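PDB 5CPC: secreted effector protein SopD from Salmonella typhimurium, which acts inside the host cell as a virulence effector, acting cooperatively with SopB in membrane fission and macropinosome formation during invasion and contributing to replication in macrophages. Local coordinates for residues E70-V75 and F260-P265; L98-M103 and L111-D116; N129-A134 and T266-L271; A134-M139 and H247-Y252. All coordinates share one frame; numbering follows the deposited sequence.

Overall arrangement
Interactions 1, 3 and 4 form a row of contacts in which 3 touches both 1 and 4, while interaction 2 stands apart on the three-stranded antiparallel sheet, its centre about 22 to 28 Å from the others. Interactions 1 and 3, centres about 12 Å apart, both use helix 264-283 and meet where Asn-129 OD1 takes a probable hydrogen bond from Asn-74 ND2 (2.7 Å). Interactions 3 and 4, about 10 Å between centres, share Ala-134 in the loop 129-139. Along the chain the order is 70-75, 98-103, 111-116, 129-139, 247-252 and 260-271, so interactions 1, 3 and 4 tie loops of the N-terminal half to helices 248-256 and 264-283 and the turn between them, whereas interaction 2 closes a local hairpin.

Interaction 1. Residues E70-V75 and F260-P265; sequences EMEVNV and FSEFKP
Met-71 starts the contact by laying its CB against the ring of Phe-260, 3.6 Å from CD2. Its CG is anti to the carbonyl carbon (chi1 -50°), and the bent chain carries SD above a face of that ring, 4.9 Å from the centroid, a Met-aromatic contact at long range. Glu-72 supplies the one hydrogen bond across the contact: its backbone O, lying at the ring edge of Phe-260, accepts from Ser-261 N (2.9 Å, 169° at the hydrogen). The side chain of Glu-72 passes Ser-261, Glu-72 CG 3.7 Å from Ser-261 CB, to a carboxylate standing nearly perpendicular to that of Glu-262. Glu-72 OE1 and Glu-262 OE1 are 2.9 Å apart, two acceptors of like charge, which would probably repel unless a proton or solvent screens them. Val-73 points its CB away, yet CG2 still reaches Phe-260 CD2 at 3.9 Å. Asn-74 sets CB near Ser-261 CB, while ND2 bonds to Asn-129 OD1 and has the amine of Lys-264 nearby. Backbone hydrogen bonding between Asn-74 and Pro-259 continues the pairing. The arrangement is a single isolated beta bridge, Val-73 with Phe-260, joining the loop before helix 76-90 to the turn leading into helix 264-283.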
# COMPACT_ATOMS: atom_id res chain seq x y z
N GLU A 70 -3.10 20.44 16.43
CA GLU A 70 -2.45 19.40 15.60
C GLU A 70 -2.08 18.14 16.41
O GLU A 70 -1.41 18.21 17.42
CB GLU A 70 -1.20 19.98 14.88
N MET A 71 -2.50 16.97 15.96
CA MET A 71 -2.08 15.74 16.64
C MET A 71 -0.62 15.40 16.32
O MET A 71 -0.15 15.67 15.21
CB MET A 71 -2.98 14.58 16.24
CG MET A 71 -4.46 14.87 16.34
SD MET A 71 -5.28 13.37 16.95
CE MET A 71 -4.90 13.54 18.72
N GLU A 72 0.10 14.84 17.28
CA GLU A 72 1.50 14.49 17.02
C GLU A 72 1.52 13.34 16.02
O GLU A 72 0.64 12.49 16.01
CB GLU A 72 2.28 14.13 18.30
CG GLU A 72 1.62 13.04 19.20
CD GLU A 72 2.33 12.83 20.56
OE1 GLU A 72 1.62 12.60 21.58
OE2 GLU A 72 3.59 12.92 20.60
N VAL A 73 2.52 13.35 15.17
CA VAL A 73 2.60 12.45 14.04
C VAL A 73 3.96 11.75 14.09
O VAL A 73 4.96 12.34 14.57
CB VAL A 73 2.40 13.28 12.76
CG1 VAL A 73 3.65 13.47 12.00
CG2 VAL A 73 1.32 12.68 11.91
N ASN A 74 4.01 10.51 13.60
CA ASN A 74 5.22 9.67 13.66
C ASN A 74 5.66 9.26 12.24
O ASN A 74 5.32 8.17 11.76
CB ASN A 74 4.93 8.45 14.57
CG ASN A 74 6.09 7.43 14.62
OD1 ASN A 74 7.26 7.78 14.39
ND2 ASN A 74 5.78 6.16 14.95
N VAL A 75 6.35 10.14 11.53
CA VAL A 75 6.57 9.90 10.09
C VAL A 75 8.00 10.01 9.63
O VAL A 75 8.28 10.06 8.42
CB VAL A 75 5.66 10.78 9.19
CG1 VAL A 75 4.17 10.47 9.49
CG2 VAL A 75 5.97 12.31 9.35
N PHE A 260 -0.72 9.28 12.72
CA PHE A 260 -0.85 9.91 14.03
C PHE A 260 -0.27 9.04 15.11
O PHE A 260 -0.63 7.88 15.24
CB PHE A 260 -2.32 10.25 14.38
CG PHE A 260 -2.91 11.26 13.47
CD1 PHE A 260 -4.01 10.97 12.70
CD2 PHE A 260 -2.32 12.51 13.33
CE1 PHE A 260 -4.54 11.89 11.84
CE2 PHE A 260 -2.82 13.43 12.46
CZ PHE A 260 -3.94 13.13 11.72
N SER A 261 0.60 9.64 15.90
CA SER A 261 1.40 8.89 16.82
C SER A 261 0.62 8.22 17.94
O SER A 261 1.07 7.22 18.51
CB SER A 261 2.41 9.83 17.44
OG SER A 261 2.62 9.42 18.77
N GLU A 262 -0.52 8.82 18.28
CA GLU A 262 -1.23 8.53 19.53
C GLU A 262 -2.07 7.25 19.49
O GLU A 262 -2.28 6.59 20.52
CB GLU A 262 -2.09 9.74 19.95
CG GLU A 262 -2.15 10.03 21.49
CD GLU A 262 -0.84 9.79 22.25
OE1 GLU A 262 -0.22 10.77 22.76
OE2 GLU A 262 -0.43 8.61 22.37
N PHE A 263 -2.54 6.90 18.30
CA PHE A 263 -3.16 5.60 18.09
C PHE A 263 -2.11 4.68 17.44
O PHE A 263 -2.12 4.41 16.22
CB PHE A 263 -4.43 5.71 17.25
N LYS A 264 -1.18 4.23 18.27
CA LYS A 264 -0.24 3.20 17.87
C LYS A 264 -0.92 1.83 18.01
O LYS A 264 -0.74 0.97 17.13
CB LYS A 264 1.07 3.31 18.67
CG LYS A 264 2.20 2.42 18.17
CD LYS A 264 3.55 2.94 18.60
CE LYS A 264 4.07 4.00 17.63
NZ LYS A 264 5.38 4.51 18.10
N PRO A 265 -1.74 1.63 19.08
CA PRO A 265 -2.38 0.33 19.41
C PRO A 265 -3.59 -0.03 18.55
O PRO A 265 -4.05 -1.19 18.55
CB PRO A 265 -2.85 0.54 20.85
CG PRO A 265 -3.21 2.04 20.87
CD PRO A 265 -2.09 2.67 20.08

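Interaction 2. Residues L98-M103 and L111-D116; sequences LFTIKM and LLMVGD
Strands 99-103 and 109-114 pair here as an antiparallel beta hairpin, the first two strands of a three-stranded sheet in which 99-103 is an outer strand and 109-114 lies in the middle. The axes of the short segments 99-103 and 111-114 approach to 4.8 Å, with N-to-C directions 151° apart. Thr-100 with Met-113 and Lys-102 with Leu-111 are hydrogen-bonded pairs, alternating with the non-hydrogen-bonded pairs Phe-99 with Val-114 and Ile-101 with Leu-112. Thr-100 N gives to Met-113 O at 2.7 Å, and Met-113 N returns a bond to Thr-100 O. Leu-111 N to Lys-102 O, 2.6 Å, and Lys-102 N to Leu-111 O make the second reciprocal couple. Beyond the strand end, Gly-115 N donates to Leu-98 O (2.6 Å), as the chain turns off at a positive phi.

On the face carrying Phe-99, Ile-101, Leu-112 and Val-114, the side chains of Phe-99 and Val-114 run side by side. Val-114 CG2 comes to 3.6 Å from Phe-99 CE2, and Val-114 CG1 sits 4.0 Å above the ring plane toward its rim. Helix 76-90 packs on this face, Phe-84 touching Ile-101, Leu-112 and Val-114. On the other face, Met-113 crosses Lys-102 at about a right angle. The lysine chain bends back along its own strand, which brings NZ to a hydrogen bond with Thr-100 OG1 (2.8 Å). The methionine is bent as well, with chi2 at -96°, and its methyl CE presses closely on Lys-102 CD at 3.5 Å.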
# COMPACT_ATOMS: atom_id res chain seq x y z
N LEU A 98 23.49 2.74 -8.01
CA LEU A 98 24.22 2.58 -6.75
C LEU A 98 23.37 2.86 -5.49
O LEU A 98 23.71 2.36 -4.40
CB LEU A 98 25.49 3.46 -6.77
CG LEU A 98 26.65 3.17 -7.74
CD1 LEU A 98 26.23 3.11 -9.22
CD2 LEU A 98 27.81 4.14 -7.57
N PHE A 99 22.29 3.63 -5.65
CA PHE A 99 21.35 3.92 -4.57
C PHE A 99 20.29 2.89 -4.54
O PHE A 99 19.46 2.80 -5.45
CB PHE A 99 20.63 5.28 -4.75
CG PHE A 99 21.53 6.47 -4.68
CD1 PHE A 99 22.41 6.76 -5.73
CD2 PHE A 99 21.51 7.32 -3.56
CE1 PHE A 99 23.24 7.84 -5.65
CE2 PHE A 99 22.35 8.42 -3.50
CZ PHE A 99 23.19 8.70 -4.54
N THR A 100 20.25 2.11 -3.47
CA THR A 100 19.26 1.05 -3.43
C THR A 100 18.80 0.93 -1.98
O THR A 100 19.48 1.41 -1.07
CB THR A 100 19.92 -0.35 -3.90
OG1 THR A 100 20.62 -0.95 -2.79
CG2 THR A 100 20.98 -0.10 -5.02
N ILE A 101 17.70 0.23 -1.79
CA ILE A 101 17.23 -0.12 -0.48
C ILE A 101 17.16 -1.63 -0.34
O ILE A 101 16.47 -2.31 -1.11
CB ILE A 101 15.76 0.44 -0.24
CG1 ILE A 101 15.74 1.98 -0.41
CG2 ILE A 101 15.26 0.02 1.09
CD1 ILE A 101 14.31 2.64 -0.21
N LYS A 102 17.83 -2.16 0.66
CA LYS A 102 17.61 -3.56 1.00
C LYS A 102 17.14 -3.69 2.43
O LYS A 102 16.93 -2.67 3.11
CB LYS A 102 18.87 -4.39 0.75
CG LYS A 102 20.14 -3.61 0.79
CD LYS A 102 21.13 -4.08 -0.29
CE LYS A 102 20.60 -3.74 -1.68
NZ LYS A 102 21.72 -3.48 -2.65
N MET A 103 16.93 -4.95 2.86
CA MET A 103 16.66 -5.29 4.27
C MET A 103 17.88 -5.96 4.97
O MET A 103 18.79 -6.49 4.28
CB MET A 103 15.42 -6.17 4.35
CG MET A 103 14.23 -5.41 3.82
SD MET A 103 12.63 -5.95 4.34
CE MET A 103 12.67 -5.02 5.87
N LEU A 111 17.46 -0.78 4.81
CA LEU A 111 18.77 -0.17 4.81
C LEU A 111 18.91 0.68 3.57
O LEU A 111 18.84 0.18 2.48
CB LEU A 111 19.86 -1.24 4.79
CG LEU A 111 19.85 -2.34 5.86
CD1 LEU A 111 21.03 -3.31 5.64
CD2 LEU A 111 19.94 -1.75 7.25
N LEU A 112 19.11 1.98 3.75
CA LEU A 112 19.26 2.88 2.62
C LEU A 112 20.73 2.82 2.28
O LEU A 112 21.56 3.15 3.12
CB LEU A 112 18.85 4.31 3.01
CG LEU A 112 17.34 4.65 3.13
CD1 LEU A 112 16.59 3.65 4.01
CD2 LEU A 112 17.13 6.15 3.62
N MET A 113 21.03 2.40 1.04
CA MET A 113 22.40 2.06 0.58
C MET A 113 22.81 2.90 -0.59
O MET A 113 22.08 2.94 -1.61
CB MET A 113 22.48 0.60 0.10
CG MET A 113 21.84 -0.36 1.02
SD MET A 113 23.08 -1.08 2.10
CE MET A 113 23.81 -2.33 1.03
N VAL A 114 23.95 3.53 -0.44
CA VAL A 114 24.57 4.33 -1.48
C VAL A 114 25.84 3.55 -1.84
O VAL A 114 26.91 3.76 -1.25
CB VAL A 114 24.86 5.76 -0.98
CG1 VAL A 114 25.65 6.56 -1.99
CG2 VAL A 114 23.52 6.51 -0.63
N GLY A 115 25.70 2.61 -2.77
CA GLY A 115 26.77 1.66 -3.05
C GLY A 115 26.76 0.69 -1.90
O GLY A 115 25.74 0.07 -1.60
N ASP A 116 27.90 0.60 -1.22
CA ASP A 116 28.05 -0.25 -0.04
C ASP A 116 27.83 0.48 1.32
O ASP A 116 27.74 -0.17 2.36
CB ASP A 116 29.41 -0.97 -0.10
CG ASP A 116 29.40 -2.12 -1.10
OD1 ASP A 116 28.45 -2.20 -1.92
OD2 ASP A 116 30.32 -2.96 -1.06

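Interaction 3. Residues N129-A134 and T266-L271; sequences NISDDA and TNSGFL
Ile-130 and Ser-268 bring the backbones nearest, their CA atoms 5.4 Å apart, where the irregular chain 129-134 passes the first turns of helix 264-283. Asn-267 ND2 donates to the backbone O of Asn-129 (3.1 Å, 173° at the hydrogen). The acceptor lies in the amide plane of Asn-267, although the donor stands above the carbonyl plane of Asn-129. Asn-267 ND2 also bonds to Ser-258 O, so two backbone carbonyls hold this buried amide. The two asparagine side chains cross with their amide planes 82° apart. Asn-129 uses both ends of its amide, ND2 giving to Ser-258 O and OD1 accepting from Asn-74 ND2.

Asn-129 leaves helix 124-127 with positive phi in a Schellman motif, and two residues later Ser-131 is the centre of an inverse gamma turn closed by Asp-132 N to Ile-130 O at 2.7 Å. Both turns lie beside helix 264-283. The NH of Ser-131 is taken by the hydroxyl of Ser-268 (N to OG 2.8 Å). With OG beside its own backbone N (chi1 -52°), Ser-268 holds this atom toward the loop while it also bonds to Lys-264 O, one turn earlier in the helix.

Deeper in, Ile-130 reaches out with CD1 to meet Leu-271 CD2 at 3.9 Å, the two side chains crossing at a slant. Both rest on Tyr-252 of helix 248-256. Ala-134 turns its methyl toward Ser-268, with CB 4.3 Å from OG.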
# COMPACT_ATOMS: atom_id res chain seq x y z
N ASN A 129 4.10 2.69 11.98
CA ASN A 129 3.50 3.27 13.19
C ASN A 129 2.77 2.20 13.95
O ASN A 129 1.64 2.40 14.40
CB ASN A 129 2.55 4.44 12.89
CG ASN A 129 2.25 5.29 14.14
OD1 ASN A 129 3.12 5.54 14.97
ND2 ASN A 129 1.00 5.71 14.27
N ILE A 130 3.43 1.07 14.11
CA ILE A 130 2.82 -0.00 14.87
C ILE A 130 3.48 -0.30 16.23
O ILE A 130 4.67 -0.10 16.44
CB ILE A 130 2.58 -1.28 14.02
CG1 ILE A 130 3.90 -1.87 13.47
CG2 ILE A 130 1.59 -0.96 12.88
CD1 ILE A 130 3.86 -3.46 13.24
N SER A 131 2.65 -0.77 17.13
CA SER A 131 3.06 -0.99 18.49
C SER A 131 3.95 -2.25 18.58
O SER A 131 3.50 -3.31 19.02
CB SER A 131 1.81 -0.96 19.41
OG SER A 131 1.83 -1.93 20.43
N ASP A 132 5.18 -2.12 18.08
CA ASP A 132 6.40 -2.81 18.58
C ASP A 132 6.39 -4.34 18.89
O ASP A 132 7.09 -5.09 18.20
CB ASP A 132 7.06 -2.00 19.71
CG ASP A 132 6.09 -1.68 20.85
OD1 ASP A 132 6.08 -0.50 21.33
OD2 ASP A 132 5.34 -2.63 21.25
N ASP A 133 5.65 -4.78 19.92
CA ASP A 133 5.36 -6.21 20.12
C ASP A 133 4.32 -6.76 19.09
O ASP A 133 3.70 -7.80 19.30
CB ASP A 133 4.94 -6.51 21.58
CG ASP A 133 3.69 -5.73 22.01
OD1 ASP A 133 3.76 -4.87 22.93
OD2 ASP A 133 2.61 -6.00 21.44
N ALA A 134 4.15 -6.05 17.98
CA ALA A 134 3.18 -6.42 17.00
C ALA A 134 3.82 -7.35 15.98
O ALA A 134 4.97 -7.12 15.59
CB ALA A 134 2.61 -5.21 16.33
N THR A 266 -4.10 0.98 17.85
CA THR A 266 -5.29 0.88 17.02
C THR A 266 -4.89 0.40 15.63
O THR A 266 -5.53 -0.52 15.05
CB THR A 266 -6.04 2.24 17.03
OG1 THR A 266 -7.11 2.16 17.99
CG2 THR A 266 -6.59 2.63 15.64
N ASN A 267 -3.83 1.03 15.12
CA ASN A 267 -3.06 0.53 13.99
C ASN A 267 -2.74 -0.99 14.17
O ASN A 267 -3.11 -1.84 13.33
CB ASN A 267 -1.79 1.37 13.86
CG ASN A 267 -2.00 2.75 13.15
OD1 ASN A 267 -3.08 3.09 12.67
ND2 ASN A 267 -0.92 3.52 13.06
N SER A 268 -2.09 -1.32 15.28
CA SER A 268 -1.76 -2.71 15.65
C SER A 268 -2.93 -3.72 15.64
O SER A 268 -2.76 -4.84 15.14
CB SER A 268 -1.06 -2.73 17.00
OG SER A 268 0.03 -1.82 16.98
N GLY A 269 -4.09 -3.30 16.16
CA GLY A 269 -5.33 -4.06 16.08
C GLY A 269 -5.74 -4.36 14.64
O GLY A 269 -6.08 -5.50 14.32
N PHE A 270 -5.69 -3.36 13.77
CA PHE A 270 -6.02 -3.52 12.39
C PHE A 270 -5.03 -4.53 11.75
O PHE A 270 -5.41 -5.32 10.89
CB PHE A 270 -5.91 -2.18 11.66
CG PHE A 270 -7.15 -1.32 11.74
CD1 PHE A 270 -7.06 0.05 12.09
CD2 PHE A 270 -8.43 -1.87 11.46
CE1 PHE A 270 -8.22 0.88 12.16
CE2 PHE A 270 -9.60 -1.06 11.52
CZ PHE A 270 -9.49 0.33 11.87
N LEU A 271 -3.78 -4.51 12.19
CA LEU A 271 -2.77 -5.31 11.52
C LEU A 271 -2.95 -6.79 11.90
O LEU A 271 -2.76 -7.69 11.06
CB LEU A 271 -1.34 -4.82 11.80
CG LEU A 271 -0.36 -5.75 11.05
CD1 LEU A 271 -0.54 -5.67 9.54
CD2 LEU A 271 1.12 -5.58 11.47

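Interaction 4. Residues A134-M139 and H247-Y252; sequences AVIESM and HPCISY
The imidazole of His-247 is sandwiched between Met-139 on one face and CD of the adjacent Pro-248 on the other, 3.3 Å above the plane and toward the rim. Met-139 crosses the histidine side chain at about a right angle: CB makes a CH-pi contact, and SD lies over the same face, 4.3 Å from the ring centroid. At the edge, two backbone oxygens meet NE2, Ser-138 O at 2.9 Å and Glu-137 O at 3.1 Å. Each is a weak, bent hydrogen bond (139° and 124° at the hydrogen), so one N-H is divided between two carbonyls. At ND1 the ring accepts from Cys-249 N (3.0 Å), a capping bond made by the residue at the N-cap of helix 248-256. With CG anti to the backbone N (chi1 -165°), the ring can cap the helix and meet the loop with its other nitrogen.

The extended chain of Met-139 ends with CE 3.8 Å from Cys-249 CB, while Ile-136 CG1 approaches Cys-249 SG from the loop at 3.9 Å. The contact thus sets the loop between helices 124-127 and 141-160 against the start of helix 248-256. Tyr-278 of helix 264-283 meets the His-247 ring, and Phe-147 of helix 141-160 packs against Cys-249.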
# COMPACT_ATOMS: atom_id res chain seq x y z
N ALA A 134 4.15 -6.05 17.98
CA ALA A 134 3.18 -6.42 17.00
C ALA A 134 3.82 -7.35 15.98
O ALA A 134 4.97 -7.12 15.59
CB ALA A 134 2.61 -5.21 16.33
N VAL A 135 3.09 -8.39 15.56
CA VAL A 135 3.65 -9.39 14.65
C VAL A 135 3.59 -8.89 13.23
O VAL A 135 2.52 -8.51 12.75
CB VAL A 135 2.92 -10.75 14.76
CG1 VAL A 135 3.49 -11.76 13.73
CG2 VAL A 135 2.96 -11.32 16.20
N ILE A 136 4.72 -8.90 12.54
CA ILE A 136 4.73 -8.62 11.12
C ILE A 136 5.02 -9.92 10.41
O ILE A 136 6.03 -10.57 10.72
CB ILE A 136 5.84 -7.62 10.76
CG1 ILE A 136 6.08 -7.61 9.24
CG2 ILE A 136 7.14 -7.90 11.53
CD1 ILE A 136 7.57 -7.55 8.81
N GLU A 137 4.14 -10.32 9.49
CA GLU A 137 4.36 -11.47 8.60
C GLU A 137 5.40 -11.17 7.51
O GLU A 137 5.46 -10.07 6.99
CB GLU A 137 3.04 -11.91 7.93
CG GLU A 137 1.97 -12.55 8.84
CD GLU A 137 2.45 -13.73 9.68
OE1 GLU A 137 2.02 -13.85 10.85
OE2 GLU A 137 3.27 -14.54 9.18
N SER A 138 6.22 -12.12 7.10
CA SER A 138 7.26 -11.71 6.14
C SER A 138 6.75 -11.51 4.71
O SER A 138 5.71 -12.06 4.33
CB SER A 138 8.56 -12.53 6.26
OG SER A 138 8.54 -13.70 5.47
N MET A 139 7.40 -10.63 3.94
CA MET A 139 7.00 -10.43 2.53
C MET A 139 7.97 -11.01 1.51
O MET A 139 9.18 -11.02 1.72
CB MET A 139 6.68 -8.97 2.15
CG MET A 139 7.01 -7.92 3.12
SD MET A 139 6.05 -6.35 2.96
CE MET A 139 6.52 -5.68 4.57
N HIS A 247 -0.81 -9.24 0.92
CA HIS A 247 -0.01 -9.20 2.13
C HIS A 247 -0.61 -8.22 3.14
O HIS A 247 -0.94 -7.15 2.75
CB HIS A 247 1.43 -8.80 1.82
CG HIS A 247 2.35 -9.09 2.96
ND1 HIS A 247 2.42 -8.29 4.08
CD2 HIS A 247 3.18 -10.14 3.19
CE1 HIS A 247 3.29 -8.80 4.93
NE2 HIS A 247 3.78 -9.92 4.41
N PRO A 248 -0.81 -8.62 4.39
CA PRO A 248 -1.42 -7.69 5.37
C PRO A 248 -0.65 -6.34 5.56
O PRO A 248 -1.28 -5.31 5.88
CB PRO A 248 -1.40 -8.47 6.70
CG PRO A 248 -0.95 -9.90 6.37
CD PRO A 248 -0.40 -9.92 4.97
N CYS A 249 0.67 -6.31 5.44
CA CYS A 249 1.34 -4.95 5.49
C CYS A 249 0.89 -4.03 4.34
O CYS A 249 0.76 -2.81 4.52
CB CYS A 249 2.85 -5.06 5.49
SG CYS A 249 3.44 -5.84 6.96
N ILE A 250 0.64 -4.62 3.16
CA ILE A 250 0.29 -3.82 2.01
C ILE A 250 -1.15 -3.38 2.16
O ILE A 250 -1.45 -2.18 2.09
CB ILE A 250 0.65 -4.51 0.70
CG1 ILE A 250 2.18 -4.47 0.50
CG2 ILE A 250 -0.08 -3.83 -0.49
CD1 ILE A 250 2.70 -5.42 -0.56
N SER A 251 -2.06 -4.30 2.44
CA SER A 251 -3.41 -3.81 2.73
C SER A 251 -3.51 -2.83 3.92
O SER A 251 -4.32 -1.87 3.91
CB SER A 251 -4.45 -4.96 2.70
OG SER A 251 -4.44 -5.77 3.80
N TYR A 252 -2.68 -3.01 4.96
CA TYR A 252 -2.70 -2.12 6.10
C TYR A 252 -2.29 -0.74 5.67
O TYR A 252 -2.94 0.26 6.01
CB TYR A 252 -1.72 -2.58 7.21
CG TYR A 252 -1.34 -1.48 8.17
CD1 TYR A 252 -2.25 -1.04 9.15
CD2 TYR A 252 -0.11 -0.81 8.07
CE1 TYR A 252 -1.94 0.00 10.01
CE2 TYR A 252 0.21 0.25 8.95
CZ TYR A 252 -0.74 0.65 9.91
OH TYR A 252 -0.46 1.67 10.79